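Local structure of inulin fructotransferase (Bacillus sp. snu-7, 2INV) at residues L95-P100 / P304-R309; I296-E301 / Y317-I322; M279-N284 / R309-D314. The protein depolymerises inulin by lyase-type intramolecular fructosyl transfer, releasing terminal difructose units of the fructan chain as the cyclic difructose dianhydride III. One frame throughout, in Å; residues are numbered along the deposited sequence.

Interaction 1 of 3, residues L95-P100 / P304-R309; sequences LDNSNP and PPFIGR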
loop_
_atom_site.group_PDB
_atom_site.type_symbol
_atom_site.label_atom_id
_atom_site.label_comp_id
_atom_site.label_asym_id
_atom_site.label_seq_id
_atom_site.Cartn_x
_atom_site.Cartn_y
_atom_site.Cartn_z
ATOM N N LEU A 95 17.228 -24.387 3.015
ATOM C CA LEU A 95 17.263 -25.697 3.666
ATOM C C LEU A 95 17.883 -26.732 2.727
ATOM O O LEU A 95 18.756 -27.500 3.130
ATOM C CB LEU A 95 15.850 -26.155 4.069
ATOM C CG LEU A 95 15.746 -27.617 4.523
ATOM C CD1 LEU A 95 16.369 -27.783 5.897
ATOM C CD2 LEU A 95 14.284 -28.040 4.559
ATOM N N ASP A 96 17.409 -26.746 1.481
ATOM C CA ASP A 96 17.879 -27.678 0.451
ATOM C C ASP A 96 19.341 -27.536 0.066
ATOM O O ASP A 96 19.924 -28.436 -0.537
ATOM C CB ASP A 96 17.066 -27.529 -0.838
ATOM C CG ASP A 96 15.794 -28.334 -0.826
ATOM O OD1 ASP A 96 15.757 -29.398 -0.172
ATOM O OD2 ASP A 96 14.825 -27.921 -1.500
ATOM N N ASN A 97 19.924 -26.394 0.387
ATOM C CA ASN A 97 21.308 -26.144 0.043
ATOM C C ASN A 97 22.181 -25.997 1.283
ATOM O O ASN A 97 23.330 -25.544 1.204
ATOM C CB ASN A 97 21.394 -24.902 -0.851
ATOM C CG ASN A 97 20.837 -25.154 -2.253
ATOM O OD1 ASN A 97 21.427 -25.898 -3.042
ATOM N ND2 ASN A 97 19.693 -24.547 -2.560
ATOM N N SER A 98 21.634 -26.410 2.424
ATOM C CA SER A 98 22.340 -26.351 3.705
ATOM C C SER A 98 22.334 -27.714 4.392
ATOM O O SER A 98 21.750 -28.680 3.893
ATOM C CB SER A 98 21.669 -25.345 4.642
ATOM O OG SER A 98 21.711 -24.037 4.112
ATOM N N ASN A 99 23.015 -27.778 5.533
ATOM C CA ASN A 99 23.098 -28.988 6.342
ATOM C C ASN A 99 22.097 -28.878 7.492
ATOM O O ASN A 99 22.341 -28.181 8.474
ATOM C CB ASN A 99 24.514 -29.167 6.908
ATOM C CG ASN A 99 24.682 -30.477 7.672
ATOM O OD1 ASN A 99 23.728 -31.010 8.254
ATOM N ND2 ASN A 99 25.905 -30.997 7.678
ATOM N N PRO A 100 20.936 -29.532 7.353
ATOM C CA PRO A 100 19.837 -29.572 8.325
ATOM C C PRO A 100 20.109 -30.043 9.760
ATOM O O PRO A 100 19.232 -29.915 10.622
ATOM C CB PRO A 100 18.818 -30.466 7.633
ATOM C CG PRO A 100 18.929 -30.021 6.233
ATOM C CD PRO A 100 20.433 -29.887 6.009
ATOM N N PRO A 304 25.680 -19.044 -4.262
ATOM C CA PRO A 304 26.441 -20.125 -4.895
ATOM C C PRO A 304 25.681 -21.265 -5.594
ATOM O O PRO A 304 25.977 -21.592 -6.745
ATOM C CB PRO A 304 27.326 -20.602 -3.752
ATOM C CG PRO A 304 27.719 -19.300 -3.141
ATOM C CD PRO A 304 26.406 -18.535 -3.083
ATOM N N PRO A 305 24.718 -21.903 -4.908
ATOM C CA PRO A 305 23.968 -22.992 -5.545
ATOM C C PRO A 305 23.468 -22.641 -6.942
ATOM O O PRO A 305 23.365 -23.503 -7.824
ATOM C CB PRO A 305 22.820 -23.214 -4.577
ATOM C CG PRO A 305 23.472 -23.029 -3.268
ATOM C CD PRO A 305 24.386 -21.819 -3.472
ATOM N N PHE A 306 23.190 -21.359 -7.144
ATOM C CA PHE A 306 22.669 -20.866 -8.412
ATOM C C PHE A 306 23.660 -20.126 -9.273
ATOM O O PHE A 306 23.288 -19.577 -10.309
ATOM C CB PHE A 306 21.493 -19.961 -8.133
ATOM C CG PHE A 306 20.354 -20.685 -7.569
ATOM C CD1 PHE A 306 19.564 -21.485 -8.384
ATOM C CD2 PHE A 306 20.130 -20.685 -6.201
ATOM C CE1 PHE A 306 18.576 -22.279 -7.850
ATOM C CE2 PHE A 306 19.134 -21.485 -5.653
ATOM C CZ PHE A 306 18.359 -22.283 -6.480
ATOM N N ILE A 307 24.917 -20.089 -8.862
ATOM C CA ILE A 307 25.861 -19.379 -9.688
ATOM C C ILE A 307 26.016 -20.140 -10.984
ATOM O O ILE A 307 26.045 -21.372 -11.004
ATOM C CB ILE A 307 27.211 -19.206 -9.000
ATOM C CG1 ILE A 307 27.029 -18.286 -7.796
ATOM C CG2 ILE A 307 28.211 -18.620 -9.977
ATOM C CD1 ILE A 307 28.263 -18.097 -6.968
ATOM N N GLY A 308 26.078 -19.391 -12.074
ATOM C CA GLY A 308 26.232 -19.992 -13.380
ATOM C C GLY A 308 24.933 -20.145 -14.151
ATOM O O GLY A 308 24.963 -20.493 -15.329
ATOM N N ARG A 309 23.793 -19.907 -13.508
ATOM C CA ARG A 309 22.513 -20.045 -14.205
ATOM C C ARG A 309 22.189 -18.756 -14.952
ATOM O O ARG A 309 22.786 -17.707 -14.688
ATOM C CB ARG A 309 21.394 -20.385 -13.214
ATOM C CG ARG A 309 20.319 -21.321 -13.781
ATOM C CD ARG A 309 20.442 -22.773 -13.307
ATOM N NE ARG A 309 19.414 -23.158 -12.339
ATOM C CZ ARG A 309 18.120 -23.259 -12.641
ATOM N NH1 ARG A 309 17.698 -23.001 -13.879
ATOM N NH2 ARG A 309 17.245 -23.628 -11.715
#
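Asn97 lays its carboxamide against the ring of Pro305 where two loops projecting from the right-handed parallel beta-helix meet beside a bound fructose. One loop leaves the short helix 92-96; the other contains the 3-10 segment 305-306.

Van der Waals contact carries the meeting. Asn97 OD1 comes within 3.4 Å of Pro305 CB, while Asn97 CG is 3.5 Å from Pro305 CG, and the two side chains cross obliquely. With its CG anti to the carbonyl carbon (chi1 -71°), Asn97, next to the helix, directs its amide to the proline. Phe306 joins more loosely, its CE2 lying 4.4 Å from Asn97 ND2.

Hydrogen bonds keep each partner in shape. Asn97 ND2 donates to Ser93 O and to Asn155 OD1, which fixes the turn of the amide; asparagine suits the place because its N-H groups take two acceptors while OD1 and CG rest on the proline ring carbons. Proline suits the opposite loop because its constrained phi fits a 3-10 turn. Gly308, third in the type II turn from Phe306 to Arg309, has the positive phi that calls for glycine.

Aromatic interaction links the contact to the sugar site: Phe306 forms a cation-pi pair with Arg252, a residue of the glycan pocket, and its side chain and the fructose have nearest atoms about 4 Å apart. Within the same loop, Ile307 N donates to Pro304 O at 2.8 Å.

Interaction 2 of 3, residues I296-E301 / Y317-I322; sequences IRRTNE and YGVVHI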
loop_
_atom_site.group_PDB
_atom_site.type_symbol
_atom_site.label_atom_id
_atom_site.label_comp_id
_atom_site.label_asym_id
_atom_site.label_seq_id
_atom_site.Cartn_x
_atom_site.Cartn_y
_atom_site.Cartn_z
ATOM N N ILE A 296 15.982 0.178 -9.883
ATOM C CA ILE A 296 16.326 -0.979 -10.691
ATOM C C ILE A 296 17.791 -1.357 -10.536
ATOM O O ILE A 296 18.683 -0.681 -11.042
ATOM C CB ILE A 296 15.982 -0.670 -12.154
ATOM C CG1 ILE A 296 14.557 -0.105 -12.202
ATOM C CG2 ILE A 296 16.100 -1.916 -13.013
ATOM C CD1 ILE A 296 14.186 0.569 -13.490
ATOM N N ARG A 297 18.026 -2.446 -9.815
ATOM C CA ARG A 297 19.368 -2.928 -9.549
ATOM C C ARG A 297 19.664 -4.270 -10.188
ATOM O O ARG A 297 19.033 -5.287 -9.888
ATOM C CB ARG A 297 19.608 -2.992 -8.033
ATOM C CG ARG A 297 20.477 -4.157 -7.564
ATOM C CD ARG A 297 21.874 -4.072 -8.120
ATOM N NE ARG A 297 22.885 -4.182 -7.075
ATOM C CZ ARG A 297 24.080 -3.601 -7.134
ATOM N NH1 ARG A 297 24.414 -2.867 -8.193
ATOM N NH2 ARG A 297 24.939 -3.743 -6.129
ATOM N N ARG A 298 20.648 -4.249 -11.075
ATOM C CA ARG A 298 21.085 -5.439 -11.776
ATOM C C ARG A 298 22.456 -5.806 -11.226
ATOM O O ARG A 298 23.313 -4.929 -11.047
ATOM C CB ARG A 298 21.182 -5.149 -13.274
ATOM C CG ARG A 298 21.944 -6.188 -14.081
ATOM C CD ARG A 298 21.274 -7.544 -14.005
ATOM N NE ARG A 298 22.255 -8.619 -13.985
ATOM C CZ ARG A 298 23.021 -8.963 -15.015
ATOM N NH1 ARG A 298 22.925 -8.322 -16.170
ATOM N NH2 ARG A 298 23.892 -9.954 -14.880
ATOM N N THR A 299 22.661 -7.085 -10.928
ATOM C CA THR A 299 23.952 -7.520 -10.417
ATOM C C THR A 299 24.087 -9.005 -10.710
ATOM O O THR A 299 23.243 -9.592 -11.395
ATOM C CB THR A 299 24.097 -7.244 -8.897
ATOM O OG1 THR A 299 25.471 -7.391 -8.511
ATOM C CG2 THR A 299 23.240 -8.206 -8.093
ATOM N N ASN A 300 25.145 -9.616 -10.198
ATOM C CA ASN A 300 25.371 -11.030 -10.456
ATOM C C ASN A 300 24.828 -11.903 -9.328
ATOM O O ASN A 300 24.840 -11.517 -8.155
ATOM C CB ASN A 300 26.865 -11.296 -10.649
ATOM C CG ASN A 300 27.700 -10.751 -9.518
ATOM O OD1 ASN A 300 27.630 -9.562 -9.195
ATOM N ND2 ASN A 300 28.511 -11.612 -8.918
ATOM N N GLU A 301 24.351 -13.086 -9.699
ATOM C CA GLU A 301 23.803 -14.053 -8.754
ATOM C C GLU A 301 24.725 -14.159 -7.541
ATOM O O GLU A 301 25.916 -14.440 -7.676
ATOM C CB GLU A 301 23.685 -15.417 -9.432
ATOM C CG GLU A 301 23.439 -16.573 -8.477
ATOM C CD GLU A 301 22.122 -16.458 -7.747
ATOM O OE1 GLU A 301 21.065 -16.635 -8.391
ATOM O OE2 GLU A 301 22.140 -16.187 -6.527
ATOM N N TYR A 317 20.238 -6.796 -24.321
ATOM C CA TYR A 317 18.774 -6.890 -24.265
ATOM C C TYR A 317 18.318 -5.693 -23.439
ATOM O O TYR A 317 17.243 -5.126 -23.684
ATOM C CB TYR A 317 18.336 -8.180 -23.553
ATOM C CG TYR A 317 16.846 -8.468 -23.615
ATOM C CD1 TYR A 317 16.271 -9.007 -24.764
ATOM C CD2 TYR A 317 16.015 -8.220 -22.521
ATOM C CE1 TYR A 317 14.903 -9.303 -24.824
ATOM C CE2 TYR A 317 14.638 -8.505 -22.569
ATOM C CZ TYR A 317 14.093 -9.050 -23.726
ATOM O OH TYR A 317 12.755 -9.350 -23.781
ATOM N N GLY A 318 19.144 -5.323 -22.458
ATOM C CA GLY A 318 18.821 -4.203 -21.596
ATOM C C GLY A 318 18.155 -4.640 -20.306
ATOM O O GLY A 318 17.414 -5.624 -20.296
ATOM N N VAL A 319 18.427 -3.930 -19.213
ATOM C CA VAL A 319 17.816 -4.259 -17.928
ATOM C C VAL A 319 16.337 -3.940 -18.078
ATOM O O VAL A 319 15.476 -4.598 -17.486
ATOM C CB VAL A 319 18.399 -3.408 -16.782
ATOM C CG1 VAL A 319 19.915 -3.413 -16.850
ATOM C CG2 VAL A 319 17.876 -1.987 -16.870
ATOM N N VAL A 320 16.061 -2.907 -18.870
ATOM C CA VAL A 320 14.701 -2.487 -19.149
ATOM C C VAL A 320 14.539 -2.532 -20.656
ATOM O O VAL A 320 15.229 -1.818 -21.400
ATOM C CB VAL A 320 14.422 -1.069 -18.622
ATOM C CG1 VAL A 320 13.074 -0.579 -19.140
ATOM C CG2 VAL A 320 14.427 -1.076 -17.102
ATOM N N HIS A 321 13.612 -3.379 -21.086
ATOM C CA HIS A 321 13.354 -3.602 -22.495
ATOM C C HIS A 321 11.966 -3.102 -22.898
ATOM O O HIS A 321 10.948 -3.566 -22.373
ATOM C CB HIS A 321 13.502 -5.099 -22.746
ATOM C CG HIS A 321 13.486 -5.487 -24.185
ATOM N ND1 HIS A 321 12.330 -5.556 -24.931
ATOM C CD2 HIS A 321 14.491 -5.854 -25.015
ATOM C CE1 HIS A 321 12.623 -5.954 -26.156
ATOM N NE2 HIS A 321 13.927 -6.141 -26.232
ATOM N N ILE A 322 11.931 -2.155 -23.835
ATOM C CA ILE A 322 10.665 -1.576 -24.286
ATOM C C ILE A 322 10.393 -1.748 -25.780
ATOM O O ILE A 322 11.204 -1.353 -26.634
ATOM C CB ILE A 322 10.610 -0.072 -23.983
ATOM C CG1 ILE A 322 10.999 0.184 -22.520
ATOM C CG2 ILE A 322 9.203 0.457 -24.244
ATOM C CD1 ILE A 322 10.027 -0.364 -21.507
#
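Ile296 meets Val319 and Val320 inside the coil of the right-handed parallel beta-helix, where strand 285-299 and strand 320-323 belong to different faces. Ile296, Arg298 and Val319 start toward the opposite segment, whereas Val320 flanks the contact and reaches it with CG2. Strand 285-299 pairs with 271-274 and 328-337, whereas 320-323 pairs with 280-283 and 351-357, so the two segments meet through side chains alone.

The packed part is wholly aliphatic. Ile296 CD1 reaches Val320 CG2 at 4.0 Å, the two side chains crossing at about a right angle, and Ile296 CG2 touches Val319 CG2 at 4.2 Å. Isoleucine serves two neighbours because its branches diverge at CB: CG1 lies anti to the carbonyl carbon (chi1 -49°) and carries CD1 to one valine, while CG2 faces the other. Both valines also touch Phe334 of the next coil, and Val319 touches Met279, modelled as selenomethionine. Beta-branched residues suit such a place, since they fill the interior without long, mobile chains.

Toward the loop end the contact thins. Arg298 offers only its aliphatic base, CB being 4.2 Å from Val319 CG1, and the chain bends at chi2 and chi3 to carry its charge elsewhere: NH1 forms a salt bridge with Asp315. Farther out, the partly exposed Tyr317 and His321 pack on each other, with His321 CD2 3.3 Å above the centre of the Tyr317 ring. The bend of Arg298 is held by NE, which donates to Thr299 O at 2.9 Å from above the carbonyl plane.

Interaction 3 of 3, residues M279-N284 / R309-D314; sequences MLRLLN and RGNGLD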
loop_
_atom_site.group_PDB
_atom_site.type_symbol
_atom_site.label_atom_id
_atom_site.label_comp_id
_atom_site.label_asym_id
_atom_site.label_seq_id
_atom_site.Cartn_x
_atom_site.Cartn_y
_atom_site.Cartn_z
HETATM N N MSE A 279 14.961 -7.370 -16.688
HETATM C CA MSE A 279 14.230 -7.467 -15.423
HETATM C C MSE A 279 12.834 -6.866 -15.588
HETATM O O MSE A 279 11.862 -7.334 -14.986
HETATM C CB MSE A 279 14.994 -6.719 -14.313
HETATM C CG MSE A 279 16.148 -7.501 -13.726
HETATM SE SE MSE A 279 17.562 -6.418 -12.987
HETATM C CE MSE A 279 18.374 -5.759 -14.613
ATOM N N LEU A 280 12.750 -5.837 -16.426
ATOM C CA LEU A 280 11.503 -5.129 -16.692
ATOM C C LEU A 280 11.277 -5.208 -18.201
ATOM O O LEU A 280 12.007 -4.584 -18.974
ATOM C CB LEU A 280 11.642 -3.660 -16.268
ATOM C CG LEU A 280 10.119 -3.128 -15.861
ATOM C CD1 LEU A 280 10.328 -1.960 -14.923
ATOM C CD2 LEU A 280 9.429 -2.846 -17.147
ATOM N N ARG A 281 10.265 -5.958 -18.627
ATOM C CA ARG A 281 10.005 -6.115 -20.057
ATOM C C ARG A 281 8.645 -5.654 -20.577
ATOM O O ARG A 281 7.597 -6.010 -20.041
ATOM C CB ARG A 281 10.209 -7.573 -20.464
ATOM C CG ARG A 281 11.578 -8.134 -20.123
ATOM C CD ARG A 281 11.736 -9.531 -20.702
ATOM N NE ARG A 281 12.670 -10.346 -19.931
ATOM C CZ ARG A 281 12.991 -11.601 -20.233
ATOM N NH1 ARG A 281 12.451 -12.184 -21.295
ATOM N NH2 ARG A 281 13.849 -12.274 -19.477
ATOM N N LEU A 282 8.684 -4.858 -21.639
ATOM C CA LEU A 282 7.479 -4.366 -22.302
ATOM C C LEU A 282 7.571 -4.921 -23.715
ATOM O O LEU A 282 8.256 -4.392 -24.590
ATOM C CB LEU A 282 7.420 -2.836 -22.305
ATOM C CG LEU A 282 6.284 -2.303 -21.423
ATOM C CD1 LEU A 282 6.459 -2.778 -19.993
ATOM C CD2 LEU A 282 6.248 -0.783 -21.481
ATOM N N LEU A 283 6.874 -6.033 -23.903
ATOM C CA LEU A 283 6.870 -6.787 -25.149
ATOM C C LEU A 283 5.595 -6.765 -25.969
ATOM O O LEU A 283 4.521 -6.408 -25.493
ATOM C CB LEU A 283 7.186 -8.247 -24.833
ATOM C CG LEU A 283 8.306 -8.451 -23.814
ATOM C CD1 LEU A 283 8.357 -9.896 -23.353
ATOM C CD2 LEU A 283 9.609 -8.028 -24.454
ATOM N N ASN A 284 5.750 -7.171 -27.221
ATOM C CA ASN A 284 4.656 -7.281 -28.162
ATOM C C ASN A 284 3.719 -6.077 -28.143
ATOM O O ASN A 284 2.531 -6.191 -27.838
ATOM C CB ASN A 284 3.916 -8.579 -27.854
ATOM C CG ASN A 284 4.871 -9.750 -27.696
ATOM O OD1 ASN A 284 4.659 -10.641 -26.869
ATOM N ND2 ASN A 284 5.949 -9.735 -28.472
ATOM N N ARG A 309 23.793 -19.907 -13.508
ATOM C CA ARG A 309 22.513 -20.045 -14.205
ATOM C C ARG A 309 22.189 -18.756 -14.952
ATOM O O ARG A 309 22.786 -17.707 -14.688
ATOM C CB ARG A 309 21.394 -20.385 -13.214
ATOM C CG ARG A 309 20.319 -21.321 -13.781
ATOM C CD ARG A 309 20.442 -22.773 -13.307
ATOM N NE ARG A 309 19.414 -23.158 -12.339
ATOM C CZ ARG A 309 18.120 -23.259 -12.641
ATOM N NH1 ARG A 309 17.698 -23.001 -13.879
ATOM N NH2 ARG A 309 17.245 -23.628 -11.715
ATOM N N GLY A 310 21.255 -18.831 -15.896
ATOM C CA GLY A 310 20.914 -17.647 -16.665
ATOM C C GLY A 310 19.508 -17.652 -17.228
ATOM O O GLY A 310 18.713 -18.548 -16.932
ATOM N N ASN A 311 19.203 -16.649 -18.046
ATOM C CA ASN A 311 17.884 -16.553 -18.656
ATOM C C ASN A 311 18.027 -16.509 -20.173
ATOM O O ASN A 311 17.078 -16.196 -20.889
ATOM C CB ASN A 311 17.125 -15.323 -18.117
ATOM C CG ASN A 311 17.726 -14.000 -18.572
ATOM O OD1 ASN A 311 18.801 -13.961 -19.182
ATOM N ND2 ASN A 311 17.039 -12.906 -18.259
ATOM N N GLY A 312 19.231 -16.823 -20.644
ATOM C CA GLY A 312 19.492 -16.854 -22.071
ATOM C C GLY A 312 19.578 -15.505 -22.765
ATOM O O GLY A 312 19.728 -15.441 -23.987
ATOM N N LEU A 313 19.482 -14.425 -22.002
ATOM C CA LEU A 313 19.564 -13.103 -22.592
ATOM C C LEU A 313 20.930 -12.484 -22.363
ATOM O O LEU A 313 21.582 -12.756 -21.353
ATOM C CB LEU A 313 18.482 -12.204 -22.007
ATOM C CG LEU A 313 17.050 -12.614 -22.349
ATOM C CD1 LEU A 313 16.067 -11.634 -21.740
ATOM C CD2 LEU A 313 16.887 -12.660 -23.863
ATOM N N ASP A 314 21.385 -11.668 -23.312
ATOM C CA ASP A 314 22.677 -11.021 -23.137
ATOM C C ASP A 314 22.463 -9.603 -22.620
ATOM O O ASP A 314 21.323 -9.138 -22.501
ATOM C CB ASP A 314 23.521 -11.029 -24.430
ATOM C CG ASP A 314 22.904 -10.227 -25.572
ATOM O OD1 ASP A 314 22.384 -9.114 -25.341
ATOM O OD2 ASP A 314 22.975 -10.711 -26.728
HETATM O O HOH W 1 14.615 -14.927 -20.455
#
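Arg281 slides the outer part of its guanidinium against one delta methyl, CD1, of Leu313, which lies over one face of the planar group, offset toward its rim. The nearest pair is Arg281 NH2 and Leu313 CD1 at 3.2 Å, with Arg281 CZ at 3.4 Å from the same CD1, so the methyl is packed tightly on that face. The two side chains approach from opposite directions. Arginine suits the position because its chain, extended from CG to NE, carries a flat group from the strand out to the loop; leucine can lie over that face without competing for its in-plane N-H bonds.

Asn311 approaches the same end of the arginine. Its ND2 is 3.5 Å from Arg281 NH2, but both are donors and do not bond to each other; the guanidinium and amide planes stand 85° apart. Instead both nitrogens donate to Arg254 O, with Asn311 ND2 also bonding Pro277 O and Arg281 NE bonding Gly278 O. A water at the guanidinium edge joins the two segments, accepting from Arg281 NH2 at 2.9 Å and donating to Asn311 O at 2.8 Å. Bonds at NE and NH2 restrain the rotation of the guanidinium, and the shared carbonyl oxygen would offset some of the cost of bringing two donors together.

The loop is shaped by Asn311 itself. With chi1 at 69°, its CG sits between the backbone N and carbonyl carbon, and OD1 accepts from Leu313 N at 2.9 Å. Gly312 between them has positive phi, which favours glycine. The result is an Asx turn in a loop that lies against strand 280-283 of the right-handed parallel beta-helix.

From the N terminus, the chain first supplies 95-100, then 279-284 and 296-301, and finally 304-309, 309-314 and 317-322 in the same order. Each contact opens before the previous one closes: all three cross. Interaction 1, its segments 204 residues apart at their closest ends, joins an early excursion to the loop following strand 285-299; Phe306 there touches Glu301 of interaction 2. That loop continues through Arg309, where 304-309 and 309-314 overlap, and interaction 3 returns it to strand 280-283. Interaction 2 brings the end of strand 285-299 against the start of strand 320-323. Centres of interactions 2 and 3 lie about 8 Å apart, strands 280-283 and 320-323 being neighbours; interaction 1 is about 23 Å from either.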